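Erythrocyte membrane protein 1 (Plasmodium falciparum, PDB 2XU0) probably binds host cell surface receptors as a malaria-parasite adhesin of infected red cells, the piece here being its N-terminal segment and first Duffy-binding-like domain, implicated in rosetting. Local coordinates at residues K216-L221 against K251-W256; Y240-G243 against G247-A250; R314-W319 against N434-G439; K440-N445 against N450-N455. The protein carries 10 engineered substitutions. All coordinates share one frame; numbering follows the deposited sequence.

Contact 1 of 4, residues K216-L221 against K251-W256; sequences KVQKGL and KLREDW
Arg253 reaches from helix 249-268 to helix 216-231 and lays one edge of its guanidinium against the side-chain amide of Gln218. NH1 of Arg253 donates to OE1 of Gln218 over 3.2 Å, with an N-H...O angle of 165°. The acceptor lies close to the guanidinium plane, and the two flat groups are nearly coplanar, 16° apart. Beside this bond a water donates to OE1 of Gln218 at 2.7 Å; it also lies next to NH2 of Arg253, but too close for that link to be more than doubtful. OE1 thus accepts from NH1 of Arg253 and from the water. Leu221 packs its CB obliquely against the guanidinium, 3.8 Å from NH1 of Arg253, and its side chain runs roughly at right angles to that of the arginine. The Arg253 chain is bent at chi2 and chi3, which swings the guanidinium toward Gln218.

A second shell fixes both polar ends on helix 186-204. Arg253 NH1 also donates to the carbonyl O of Val203, and NE2 of Gln218 donates to that of Ile202, so neighbouring carbonyls hold the amide and the guanidinium. Leu221 continues into the interior against Ile202 and Leu157. With the CA atoms of Leu221 and Arg253 9.3 Å apart, the arginine spans the gap between helices 216-231 and 249-268 in the mainly helical Duffy-binding-like fold.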
loop_
_atom_site.group_PDB
_atom_site.type_symbol
_atom_site.label_atom_id
_atom_site.label_comp_id
_atom_site.label_asym_id
_atom_site.label_seq_id
_atom_site.Cartn_x
_atom_site.Cartn_y
_atom_site.Cartn_z
ATOM N N LYS A 216 -17.253 3.217 -14.744
ATOM C CA LYS A 216 -18.578 2.803 -14.249
ATOM C C LYS A 216 -18.813 3.010 -12.773
ATOM O O LYS A 216 -19.886 3.489 -12.400
ATOM C CB LYS A 216 -18.923 1.367 -14.699
ATOM C CG LYS A 216 -19.426 1.381 -16.148
ATOM C CD LYS A 216 -19.681 0.007 -16.728
ATOM C CE LYS A 216 -20.104 0.094 -18.183
ATOM N NZ LYS A 216 -20.431 -1.244 -18.746
ATOM N N VAL A 217 -17.813 2.665 -11.922
ATOM C CA VAL A 217 -17.951 2.839 -10.462
ATOM C C VAL A 217 -18.229 4.288 -10.159
ATOM O O VAL A 217 -19.205 4.573 -9.485
ATOM C CB VAL A 217 -16.726 2.303 -9.644
ATOM C CG1 VAL A 217 -16.849 2.692 -8.168
ATOM C CG2 VAL A 217 -16.583 0.797 -9.776
ATOM N N GLN A 218 -17.419 5.216 -10.716
ATOM C CA GLN A 218 -17.574 6.659 -10.480
ATOM C C GLN A 218 -18.857 7.241 -11.021
ATOM O O GLN A 218 -19.501 8.060 -10.348
ATOM C CB GLN A 218 -16.358 7.448 -10.978
ATOM C CG GLN A 218 -15.123 7.231 -10.112
ATOM C CD GLN A 218 -15.376 7.489 -8.634
ATOM O OE1 GLN A 218 -15.969 8.493 -8.227
ATOM N NE2 GLN A 218 -14.889 6.616 -7.793
ATOM N N LYS A 219 -19.239 6.815 -12.233
ATOM C CA LYS A 219 -20.471 7.285 -12.867
ATOM C C LYS A 219 -21.698 6.847 -12.078
ATOM O O LYS A 219 -22.597 7.662 -11.880
ATOM C CB LYS A 219 -20.519 6.872 -14.343
ATOM C CG LYS A 219 -19.417 7.590 -15.103
ATOM C CD LYS A 219 -19.400 7.376 -16.596
ATOM C CE LYS A 219 -18.103 7.918 -17.163
ATOM N NZ LYS A 219 -18.054 9.409 -17.173
ATOM N N GLY A 220 -21.671 5.610 -11.557
ATOM C CA GLY A 220 -22.728 5.083 -10.703
ATOM C C GLY A 220 -22.835 5.866 -9.414
ATOM O O GLY A 220 -23.930 6.282 -9.024
ATOM N N LEU A 221 -21.676 6.150 -8.793
ATOM C CA LEU A 221 -21.589 6.917 -7.546
ATOM C C LEU A 221 -22.099 8.335 -7.697
ATOM O O LEU A 221 -22.829 8.793 -6.828
ATOM C CB LEU A 221 -20.167 6.898 -6.955
ATOM C CG LEU A 221 -19.768 5.619 -6.254
ATOM C CD1 LEU A 221 -18.267 5.535 -6.079
ATOM C CD2 LEU A 221 -20.464 5.494 -4.910
ATOM N N LYS A 251 -18.257 17.685 -0.994
ATOM C CA LYS A 251 -18.457 17.820 0.447
ATOM C C LYS A 251 -19.458 16.762 0.939
ATOM O O LYS A 251 -19.255 16.139 1.980
ATOM C CB LYS A 251 -18.932 19.230 0.787
ATOM C CG LYS A 251 -19.035 19.486 2.274
ATOM C CD LYS A 251 -19.765 20.799 2.568
ATOM C CE LYS A 251 -20.059 20.987 4.043
ATOM N NZ LYS A 251 -18.831 20.894 4.885
ATOM N N LEU A 252 -20.512 16.538 0.158
ATOM C CA LEU A 252 -21.541 15.543 0.442
ATOM C C LEU A 252 -20.958 14.119 0.516
ATOM O O LEU A 252 -21.329 13.355 1.416
ATOM C CB LEU A 252 -22.647 15.631 -0.627
ATOM C CG LEU A 252 -23.866 14.732 -0.437
ATOM C CD1 LEU A 252 -24.739 15.233 0.707
ATOM C CD2 LEU A 252 -24.678 14.664 -1.715
ATOM N N ARG A 253 -20.062 13.765 -0.424
ATOM C CA ARG A 253 -19.437 12.437 -0.433
ATOM C C ARG A 253 -18.429 12.260 0.707
ATOM O O ARG A 253 -18.351 11.173 1.272
ATOM C CB ARG A 253 -18.762 12.152 -1.770
ATOM C CG ARG A 253 -19.704 12.067 -2.940
ATOM C CD ARG A 253 -19.114 11.026 -3.850
ATOM N NE ARG A 253 -18.852 11.532 -5.170
ATOM C CZ ARG A 253 -18.235 10.857 -6.126
ATOM N NH1 ARG A 253 -17.772 9.634 -5.897
ATOM N NH2 ARG A 253 -18.065 11.401 -7.316
ATOM N N GLU A 254 -17.677 13.337 1.053
ATOM C CA GLU A 254 -16.708 13.397 2.157
ATOM C C GLU A 254 -17.391 13.099 3.483
ATOM O O GLU A 254 -16.827 12.379 4.314
ATOM C CB GLU A 254 -16.155 14.832 2.297
ATOM C CG GLU A 254 -14.989 15.143 1.396
ATOM C CD GLU A 254 -14.581 16.606 1.360
ATOM O OE1 GLU A 254 -13.758 16.948 0.479
ATOM O OE2 GLU A 254 -15.079 17.407 2.193
ATOM N N ASP A 255 -18.545 13.780 3.729
ATOM C CA ASP A 255 -19.317 13.643 4.967
ATOM C C ASP A 255 -19.993 12.304 5.000
ATOM O O ASP A 255 -19.992 11.663 6.038
ATOM C CB ASP A 255 -20.335 14.783 5.101
ATOM C CG ASP A 255 -19.661 16.099 5.419
ATOM O OD1 ASP A 255 -18.403 16.118 5.525
ATOM O OD2 ASP A 255 -20.380 17.090 5.631
ATOM N N TRP A 256 -20.492 11.828 3.853
ATOM C CA TRP A 256 -21.065 10.499 3.820
ATOM C C TRP A 256 -20.012 9.494 4.285
ATOM O O TRP A 256 -20.315 8.657 5.126
ATOM C CB TRP A 256 -21.589 10.139 2.421
ATOM C CG TRP A 256 -22.430 8.892 2.433
ATOM C CD1 TRP A 256 -23.767 8.812 2.675
ATOM C CD2 TRP A 256 -21.958 7.540 2.323
ATOM N NE1 TRP A 256 -24.175 7.496 2.660
ATOM C CE2 TRP A 256 -23.083 6.692 2.455
ATOM C CE3 TRP A 256 -20.691 6.957 2.116
ATOM C CZ2 TRP A 256 -22.985 5.296 2.381
ATOM C CZ3 TRP A 256 -20.598 5.574 2.020
ATOM C CH2 TRP A 256 -21.733 4.757 2.174
HETATM O O HOH W 1 -16.715 10.896 -9.280
#

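Contact 2 of 4, residues Y240-G243 against G247-A250; sequences YAHG and GNYA. Engineered in segment 247-250: Ala250 (natural residue Ser).
His242 and Asn248 meet face to face across a short loop, the imidazole lying over the asparagine side chain with ring and amide planes 27° apart. CB of Asn248 sits over one face of the ring, 4.0 Å from the His242 ring centroid, a CH-pi contact displaced toward the rim. The amide carbon CG of Asn248 comes to 3.4 Å from CE1 of His242. Both first torsions serve the stack: in His242 CG stands beside the backbone N (chi1 -70°), whereas in Asn248 CG is anti to its N (chi1 -171°), which carries the amide out beneath the ring.

The backbones are joined by one direct hydrogen bond, from Asn248 N to Tyr240 O at 2.7 Å. A water lying at the ring edge adds a longer link, 3.3 Å from His242 NE2 and donating to Gly247 O at a similar length. Tyr240 turns its ring away from this pairing, onto Leu252 and Tyr229, and its OH is hydrogen-bonded to Asp255 OD2.

Ala241 and Gly247 form a single isolated beta bridge. The contact lies at the surface of the Duffy-binding-like domain, where the loop joins helix 234-239 to helix 249-268 and Asn248 occupies the N-cap position of the latter.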
loop_
_atom_site.group_PDB
_atom_site.type_symbol
_atom_site.label_atom_id
_atom_site.label_comp_id
_atom_site.label_asym_id
_atom_site.label_seq_id
_atom_site.Cartn_x
_atom_site.Cartn_y
_atom_site.Cartn_z
ATOM N N TYR A 240 -25.035 21.627 1.972
ATOM C CA TYR A 240 -24.252 20.953 0.941
ATOM C C TYR A 240 -24.359 21.651 -0.416
ATOM O O TYR A 240 -24.348 21.006 -1.459
ATOM C CB TYR A 240 -24.659 19.476 0.859
ATOM C CG TYR A 240 -24.230 18.712 2.085
ATOM C CD1 TYR A 240 -25.156 18.329 3.048
ATOM C CD2 TYR A 240 -22.886 18.417 2.314
ATOM C CE1 TYR A 240 -24.764 17.634 4.192
ATOM C CE2 TYR A 240 -22.479 17.737 3.462
ATOM C CZ TYR A 240 -23.423 17.345 4.399
ATOM O OH TYR A 240 -23.048 16.670 5.539
ATOM N N ALA A 241 -24.442 22.973 -0.405
ATOM C CA ALA A 241 -24.559 23.708 -1.654
ATOM C C ALA A 241 -23.457 24.710 -1.836
ATOM O O ALA A 241 -23.032 25.332 -0.866
ATOM C CB ALA A 241 -25.907 24.420 -1.717
ATOM N N HIS A 242 -23.034 24.909 -3.095
ATOM C CA HIS A 242 -22.091 25.953 -3.485
ATOM C C HIS A 242 -22.868 27.303 -3.399
ATOM O O HIS A 242 -24.096 27.303 -3.248
ATOM C CB HIS A 242 -21.590 25.710 -4.929
ATOM C CG HIS A 242 -20.684 24.528 -5.104
ATOM N ND1 HIS A 242 -19.542 24.360 -4.328
ATOM C CD2 HIS A 242 -20.738 23.529 -6.019
ATOM C CE1 HIS A 242 -18.957 23.259 -4.781
ATOM N NE2 HIS A 242 -19.639 22.723 -5.793
ATOM N N GLY A 243 -22.158 28.427 -3.484
ATOM C CA GLY A 243 -22.767 29.757 -3.422
ATOM C C GLY A 243 -23.889 29.970 -4.426
ATOM O O GLY A 243 -24.942 30.507 -4.073
ATOM N N GLY A 247 -25.304 21.802 -6.071
ATOM C CA GLY A 247 -24.886 20.777 -5.123
ATOM C C GLY A 247 -23.380 20.615 -5.002
ATOM O O GLY A 247 -22.666 20.543 -6.013
ATOM N N ASN A 248 -22.892 20.609 -3.745
ATOM C CA ASN A 248 -21.470 20.428 -3.437
ATOM C C ASN A 248 -21.321 18.941 -3.143
ATOM O O ASN A 248 -21.355 18.499 -1.989
ATOM C CB ASN A 248 -21.037 21.320 -2.243
ATOM C CG ASN A 248 -19.551 21.385 -1.969
ATOM O OD1 ASN A 248 -19.104 22.145 -1.105
ATOM N ND2 ASN A 248 -18.746 20.597 -2.668
ATOM N N TYR A 249 -21.239 18.168 -4.227
ATOM C CA TYR A 249 -21.149 16.724 -4.197
ATOM C C TYR A 249 -19.866 16.244 -3.577
ATOM O O TYR A 249 -19.892 15.235 -2.886
ATOM C CB TYR A 249 -21.416 16.130 -5.582
ATOM C CG TYR A 249 -22.822 16.424 -6.064
ATOM C CD1 TYR A 249 -23.916 15.735 -5.545
ATOM C CD2 TYR A 249 -23.064 17.415 -7.006
ATOM C CE1 TYR A 249 -25.213 16.014 -5.966
ATOM C CE2 TYR A 249 -24.359 17.699 -7.441
ATOM C CZ TYR A 249 -25.431 16.997 -6.915
ATOM O OH TYR A 249 -26.706 17.275 -7.337
ATOM N N ALA A 250 -18.770 17.010 -3.721
ATOM C CA ALA A 250 -17.489 16.661 -3.108
ATOM C C ALA A 250 -17.595 16.666 -1.571
ATOM O O ALA A 250 -17.150 15.711 -0.934
ATOM C CB ALA A 250 -16.400 17.613 -3.577
HETATM O O HOH W 2 -19.788 19.866 -7.386
#

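Contact 3 of 4, residues R314-W319 against N434-G439; sequences RWFEEW and NLLNNG
Leu436 sets its CD1 methyl over one face of the Phe316 ring, 3.9 Å from the ring centroid and 18° off the normal. The methyl is displaced a little toward the rim, where CE1 and CZ of Phe316 are its nearest atoms, each at 3.8 Å. This is a CH-pi contact, the two side chains crossing at about a right angle. The other branch, CD2, turns to the backbone of the next residue and lies 3.9 Å from CA of Glu317, so the forked leucine straddles two successive residues of the helix. Phe316 holds CG anti to its backbone N (chi1 -165°), which brings the ring out to where the methyl rests.

This is buried helix-to-helix packing in the Duffy-binding-like domain, joining the long helix 311-338 to the C-terminal end of the much shorter helix 429-437; the closest CA atoms, of Glu317 and Leu436, are 6.5 Å apart. Around it, Phe316 also packs on Gln394 of helix 371-407, and Leu436 on Phe454. The carboxylate of Glu317 is directed to a salt bridge with Arg194, so a buried charge is met by helix 186-204, while its side chain also touches Ala22 and Arg23 of helix 22-39.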
loop_
_atom_site.group_PDB
_atom_site.type_symbol
_atom_site.label_atom_id
_atom_site.label_comp_id
_atom_site.label_asym_id
_atom_site.label_seq_id
_atom_site.Cartn_x
_atom_site.Cartn_y
_atom_site.Cartn_z
ATOM N N ARG A 314 0.144 7.091 0.517
ATOM C CA ARG A 314 -0.215 5.729 0.931
ATOM C C ARG A 314 0.342 4.735 -0.077
ATOM O O ARG A 314 0.898 3.745 0.331
ATOM C CB ARG A 314 -1.729 5.551 0.944
ATOM C CG ARG A 314 -2.451 6.386 1.978
ATOM C CD ARG A 314 -3.864 5.890 2.165
ATOM N NE ARG A 314 -4.568 5.507 0.927
ATOM C CZ ARG A 314 -5.587 6.174 0.401
ATOM N NH1 ARG A 314 -5.960 7.339 0.905
ATOM N NH2 ARG A 314 -6.198 5.713 -0.676
ATOM N N TRP A 315 0.211 5.011 -1.389
ATOM C CA TRP A 315 0.709 4.094 -2.414
ATOM C C TRP A 315 2.210 3.974 -2.445
ATOM O O TRP A 315 2.716 2.882 -2.672
ATOM C CB TRP A 315 0.185 4.464 -3.806
ATOM C CG TRP A 315 -1.296 4.268 -4.021
ATOM C CD1 TRP A 315 -2.188 3.631 -3.196
ATOM C CD2 TRP A 315 -2.000 4.535 -5.250
ATOM N NE1 TRP A 315 -3.433 3.578 -3.804
ATOM C CE2 TRP A 315 -3.335 4.093 -5.076
ATOM C CE3 TRP A 315 -1.629 5.110 -6.481
ATOM C CZ2 TRP A 315 -4.314 4.256 -6.080
ATOM C CZ3 TRP A 315 -2.604 5.299 -7.459
ATOM C CH2 TRP A 315 -3.928 4.886 -7.253
ATOM N N PHE A 316 2.926 5.092 -2.213
ATOM C CA PHE A 316 4.373 5.106 -2.207
ATOM C C PHE A 316 4.866 4.353 -0.950
ATOM O O PHE A 316 5.856 3.638 -1.026
ATOM C CB PHE A 316 4.859 6.589 -2.244
ATOM C CG PHE A 316 6.307 6.876 -2.580
ATOM C CD1 PHE A 316 7.174 5.850 -2.967
ATOM C CD2 PHE A 316 6.817 8.175 -2.483
ATOM C CE1 PHE A 316 8.518 6.121 -3.280
ATOM C CE2 PHE A 316 8.165 8.439 -2.762
ATOM C CZ PHE A 316 9.002 7.419 -3.182
ATOM N N GLU A 317 4.169 4.498 0.194
ATOM C CA GLU A 317 4.539 3.793 1.430
ATOM C C GLU A 317 4.328 2.272 1.214
ATOM O O GLU A 317 5.172 1.475 1.603
ATOM C CB GLU A 317 3.718 4.321 2.637
ATOM C CG GLU A 317 4.038 3.655 3.963
ATOM C CD GLU A 317 3.371 2.319 4.247
ATOM O OE1 GLU A 317 2.339 2.004 3.611
ATOM O OE2 GLU A 317 3.912 1.567 5.086
ATOM N N GLU A 318 3.237 1.879 0.569
ATOM C CA GLU A 318 3.005 0.451 0.283
ATOM C C GLU A 318 3.995 -0.048 -0.775
ATOM O O GLU A 318 4.464 -1.191 -0.705
ATOM C CB GLU A 318 1.583 0.252 -0.206
ATOM C CG GLU A 318 1.185 -1.200 -0.428
ATOM C CD GLU A 318 -0.269 -1.344 -0.798
ATOM O OE1 GLU A 318 -0.966 -0.305 -0.876
ATOM O OE2 GLU A 318 -0.734 -2.497 -0.946
ATOM N N TRP A 319 4.365 0.831 -1.732
ATOM C CA TRP A 319 5.329 0.459 -2.766
ATOM C C TRP A 319 6.632 0.061 -2.099
ATOM O O TRP A 319 7.199 -0.983 -2.422
ATOM C CB TRP A 319 5.552 1.603 -3.777
ATOM C CG TRP A 319 6.586 1.275 -4.818
ATOM C CD1 TRP A 319 6.361 0.713 -6.043
ATOM C CD2 TRP A 319 8.013 1.379 -4.679
ATOM N NE1 TRP A 319 7.554 0.487 -6.687
ATOM C CE2 TRP A 319 8.586 0.884 -5.876
ATOM C CE3 TRP A 319 8.863 1.909 -3.692
ATOM C CZ2 TRP A 319 9.965 0.892 -6.103
ATOM C CZ3 TRP A 319 10.234 1.850 -3.885
ATOM C CH2 TRP A 319 10.773 1.330 -5.075
ATOM N N ASN A 434 13.741 8.913 4.384
ATOM C CA ASN A 434 14.170 8.352 5.675
ATOM C C ASN A 434 13.000 7.626 6.319
ATOM O O ASN A 434 13.211 6.596 6.932
ATOM C CB ASN A 434 14.642 9.457 6.659
ATOM C CG ASN A 434 15.888 10.225 6.295
ATOM O OD1 ASN A 434 16.085 11.361 6.741
ATOM N ND2 ASN A 434 16.787 9.621 5.529
ATOM N N LEU A 435 11.769 8.145 6.172
ATOM C CA LEU A 435 10.564 7.491 6.711
ATOM C C LEU A 435 10.342 6.132 6.014
ATOM O O LEU A 435 9.957 5.157 6.674
ATOM C CB LEU A 435 9.322 8.383 6.519
ATOM C CG LEU A 435 9.329 9.781 7.163
ATOM C CD1 LEU A 435 7.957 10.463 7.012
ATOM C CD2 LEU A 435 9.830 9.760 8.621
ATOM N N LEU A 436 10.605 6.071 4.689
ATOM C CA LEU A 436 10.465 4.836 3.920
ATOM C C LEU A 436 11.493 3.816 4.392
ATOM O O LEU A 436 11.138 2.648 4.566
ATOM C CB LEU A 436 10.535 5.071 2.393
ATOM C CG LEU A 436 9.465 5.992 1.787
ATOM C CD1 LEU A 436 9.683 6.124 0.313
ATOM C CD2 LEU A 436 8.019 5.514 2.101
ATOM N N ASN A 437 12.732 4.263 4.653
ATOM C CA ASN A 437 13.818 3.437 5.235
ATOM C C ASN A 437 13.386 2.820 6.559
ATOM O O ASN A 437 13.801 1.716 6.897
ATOM C CB ASN A 437 15.081 4.303 5.519
ATOM C CG ASN A 437 15.809 4.740 4.271
ATOM O OD1 ASN A 437 15.449 4.338 3.158
ATOM N ND2 ASN A 437 16.811 5.623 4.413
ATOM N N ASN A 438 12.552 3.547 7.302
ATOM C CA ASN A 438 12.114 3.163 8.645
ATOM C C ASN A 438 10.944 2.225 8.700
ATOM O O ASN A 438 10.518 1.907 9.799
ATOM C CB ASN A 438 11.779 4.413 9.451
ATOM C CG ASN A 438 12.956 5.270 9.773
ATOM O OD1 ASN A 438 14.072 4.784 9.907
ATOM N ND2 ASN A 438 12.710 6.563 9.932
ATOM N N GLY A 439 10.398 1.829 7.552
ATOM C CA GLY A 439 9.233 0.950 7.514
ATOM C C GLY A 439 9.460 -0.409 8.136
ATOM O O GLY A 439 10.603 -0.852 8.242
#

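Contact 4 of 4, residues K440-N445 against N450-N455; sequences KHCHDN and NKIDFN
In the C-terminal subdomain of the Duffy-binding-like domain, beside the Cys324-Cys442 disulfide, the short, weakly bonded helix about 440-443 meets the loop 450-455. Cys442 lies at the centre: its SG, tied by the disulfide to helix 311-338, approaches the Phe454 ring at the edge and near its plane. The sulfur of Cys442 is 3.9 Å from CE2 of Phe454, a sulfur-aromatic contact in which the centroid direction makes 84° with the ring normal.

Ile452 packs on the other side chain atom of the cysteine, with CG2 of Ile452 4.1 Å from CB of Cys442. Its CB also rests 3.6 Å from the carbonyl O of Cys442, and the residue continues onto Cys324 and Lys327. With CG2 anti to the backbone N and CG1 beside it (chi1 -62°), the isoleucine presents one branch to the cysteine and the other to its carbonyl.

Further along, the side chains of Asn445 and Asn450 cross at about a right angle; both residues are poorly ordered, and ND2 of Asn450 is hydrogen-bonded to Asp447. Asp453 closes an Asx turn by accepting from the backbone N of Asn455. Between the two backbones sits a single water, which donates to Cys442 O at 2.7 Å and accepts from Ile452 N at 3.0 Å.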
loop_
_atom_site.group_PDB
_atom_site.type_symbol
_atom_site.label_atom_id
_atom_site.label_comp_id
_atom_site.label_asym_id
_atom_site.label_seq_id
_atom_site.Cartn_x
_atom_site.Cartn_y
_atom_site.Cartn_z
ATOM N N LYS A 440 8.387 -1.092 8.547
ATOM C CA LYS A 440 8.492 -2.428 9.160
ATOM C C LYS A 440 9.422 -3.376 8.344
ATOM O O LYS A 440 10.428 -3.881 8.869
ATOM C CB LYS A 440 7.090 -3.037 9.340
ATOM C CG LYS A 440 7.044 -4.300 10.207
ATOM C CD LYS A 440 5.666 -4.974 10.173
ATOM C CE LYS A 440 4.803 -4.580 11.347
ATOM N NZ LYS A 440 3.540 -5.375 11.409
ATOM N N HIS A 441 9.109 -3.555 7.064
ATOM C CA HIS A 441 9.857 -4.445 6.173
ATOM C C HIS A 441 11.188 -3.842 5.785
ATOM O O HIS A 441 12.199 -4.532 5.835
ATOM C CB HIS A 441 9.027 -4.796 4.928
ATOM C CG HIS A 441 7.848 -5.665 5.224
ATOM N ND1 HIS A 441 7.994 -7.016 5.472
ATOM C CD2 HIS A 441 6.537 -5.350 5.308
ATOM C CE1 HIS A 441 6.774 -7.475 5.709
ATOM N NE2 HIS A 441 5.866 -6.518 5.601
ATOM N N CYS A 442 11.215 -2.537 5.456
ATOM C CA CYS A 442 12.468 -1.882 5.038
ATOM C C CYS A 442 13.565 -1.749 6.086
ATOM O O CYS A 442 14.740 -1.872 5.740
ATOM C CB CYS A 442 12.189 -0.567 4.330
ATOM S SG CYS A 442 11.213 -0.753 2.810
ATOM N N HIS A 443 13.199 -1.471 7.345
ATOM C CA HIS A 443 14.183 -1.270 8.411
ATOM C C HIS A 443 14.828 -2.556 8.919
ATOM O O HIS A 443 15.948 -2.518 9.424
ATOM C CB HIS A 443 13.569 -0.473 9.559
ATOM C CG HIS A 443 14.564 0.232 10.421
ATOM N ND1 HIS A 443 14.617 0.011 11.788
ATOM C CD2 HIS A 443 15.494 1.161 10.093
ATOM C CE1 HIS A 443 15.582 0.799 12.242
ATOM N NE2 HIS A 443 16.133 1.513 11.261
ATOM N N ASP A 444 14.125 -3.688 8.755
ATOM C CA ASP A 444 14.524 -5.027 9.165
ATOM C C ASP A 444 15.656 -5.694 8.323
ATOM O O ASP A 444 15.416 -6.628 7.554
ATOM C CB ASP A 444 13.281 -5.929 9.339
ATOM C CG ASP A 444 13.517 -7.289 9.985
ATOM O OD1 ASP A 444 12.712 -8.217 9.725
ATOM O OD2 ASP A 444 14.506 -7.427 10.755
ATOM N N ASN A 445 16.892 -5.221 8.526
ATOM C CA ASN A 445 18.132 -5.740 7.942
ATOM C C ASN A 445 19.222 -5.385 8.925
ATOM O O ASN A 445 19.558 -4.204 9.058
ATOM C CB ASN A 445 18.431 -5.139 6.557
ATOM C CG ASN A 445 17.899 -5.916 5.368
ATOM O OD1 ASN A 445 17.464 -5.329 4.374
ATOM N ND2 ASN A 445 17.969 -7.246 5.406
ATOM N N ASN A 450 23.714 -4.737 3.255
ATOM C CA ASN A 450 22.392 -4.801 2.619
ATOM C C ASN A 450 21.275 -3.987 3.317
ATOM O O ASN A 450 20.105 -4.384 3.279
ATOM C CB ASN A 450 21.973 -6.264 2.366
ATOM C CG ASN A 450 21.920 -7.139 3.596
ATOM O OD1 ASN A 450 22.698 -8.084 3.738
ATOM N ND2 ASN A 450 20.974 -6.882 4.492
ATOM N N LYS A 451 21.633 -2.846 3.931
ATOM C CA LYS A 451 20.639 -1.998 4.566
ATOM C C LYS A 451 19.942 -1.145 3.508
ATOM O O LYS A 451 20.602 -0.584 2.633
ATOM C CB LYS A 451 21.220 -1.160 5.737
ATOM C CG LYS A 451 22.317 -0.136 5.387
ATOM C CD LYS A 451 21.796 1.312 5.256
ATOM C CE LYS A 451 21.930 2.141 6.517
ATOM N NZ LYS A 451 20.877 1.818 7.518
ATOM N N ILE A 452 18.604 -1.079 3.569
ATOM C CA ILE A 452 17.802 -0.290 2.647
ATOM C C ILE A 452 18.008 1.187 2.947
ATOM O O ILE A 452 17.863 1.600 4.100
ATOM C CB ILE A 452 16.306 -0.689 2.744
ATOM C CG1 ILE A 452 16.058 -2.186 2.349
ATOM C CG2 ILE A 452 15.424 0.282 1.975
ATOM C CD1 ILE A 452 16.242 -2.597 0.838
ATOM N N ASP A 453 18.371 1.976 1.910
ATOM C CA ASP A 453 18.548 3.426 2.013
ATOM C C ASP A 453 18.134 4.043 0.703
ATOM O O ASP A 453 18.915 4.052 -0.269
ATOM C CB ASP A 453 19.974 3.829 2.434
ATOM C CG ASP A 453 20.174 5.324 2.717
ATOM O OD1 ASP A 453 19.197 6.093 2.611
ATOM O OD2 ASP A 453 21.297 5.713 3.066
ATOM N N PHE A 454 16.891 4.549 0.674
ATOM C CA PHE A 454 16.281 5.191 -0.487
ATOM C C PHE A 454 16.998 6.481 -0.892
ATOM O O PHE A 454 16.843 6.922 -2.040
ATOM C CB PHE A 454 14.768 5.345 -0.335
ATOM C CG PHE A 454 14.062 3.994 -0.323
ATOM C CD1 PHE A 454 14.041 3.187 -1.463
ATOM C CD2 PHE A 454 13.433 3.530 0.829
ATOM C CE1 PHE A 454 13.390 1.939 -1.453
ATOM C CE2 PHE A 454 12.809 2.278 0.854
ATOM C CZ PHE A 454 12.783 1.493 -0.287
ATOM N N ASN A 455 17.798 7.064 0.047
ATOM C CA ASN A 455 18.625 8.241 -0.216
ATOM C C ASN A 455 19.944 7.837 -0.911
ATOM O O ASN A 455 20.704 8.700 -1.301
ATOM C CB ASN A 455 18.900 9.036 1.070
ATOM C CG ASN A 455 17.704 9.760 1.605
ATOM O OD1 ASN A 455 17.340 9.656 2.789
ATOM N ND2 ASN A 455 17.025 10.467 0.744
HETATM O O HOH W 3 17.370 -2.107 6.156
#

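Along the chain contact 2 falls within the span enclosed by contact 1, and contacts 3 and 4 follow in series. The first two share helix 249-268 and touch each other, their centres about 13 Å apart. Contacts 3 and 4 form a second pair, centres about 10 Å apart, joined by Asn437, which bonds to Phe454 N and Asp453 OD1; their helices 429-437 and 440-443 are consecutive. Helix 311-338 supplies a segment of contact 3 and, through Cys324, the disulfide partner of Cys442 in contact 4. Contacts 1 and 4 lie about 38 Å apart, centre to centre, on opposite sides of the chain's centre, so the two pairs lie in different regions of one elongated helical domain.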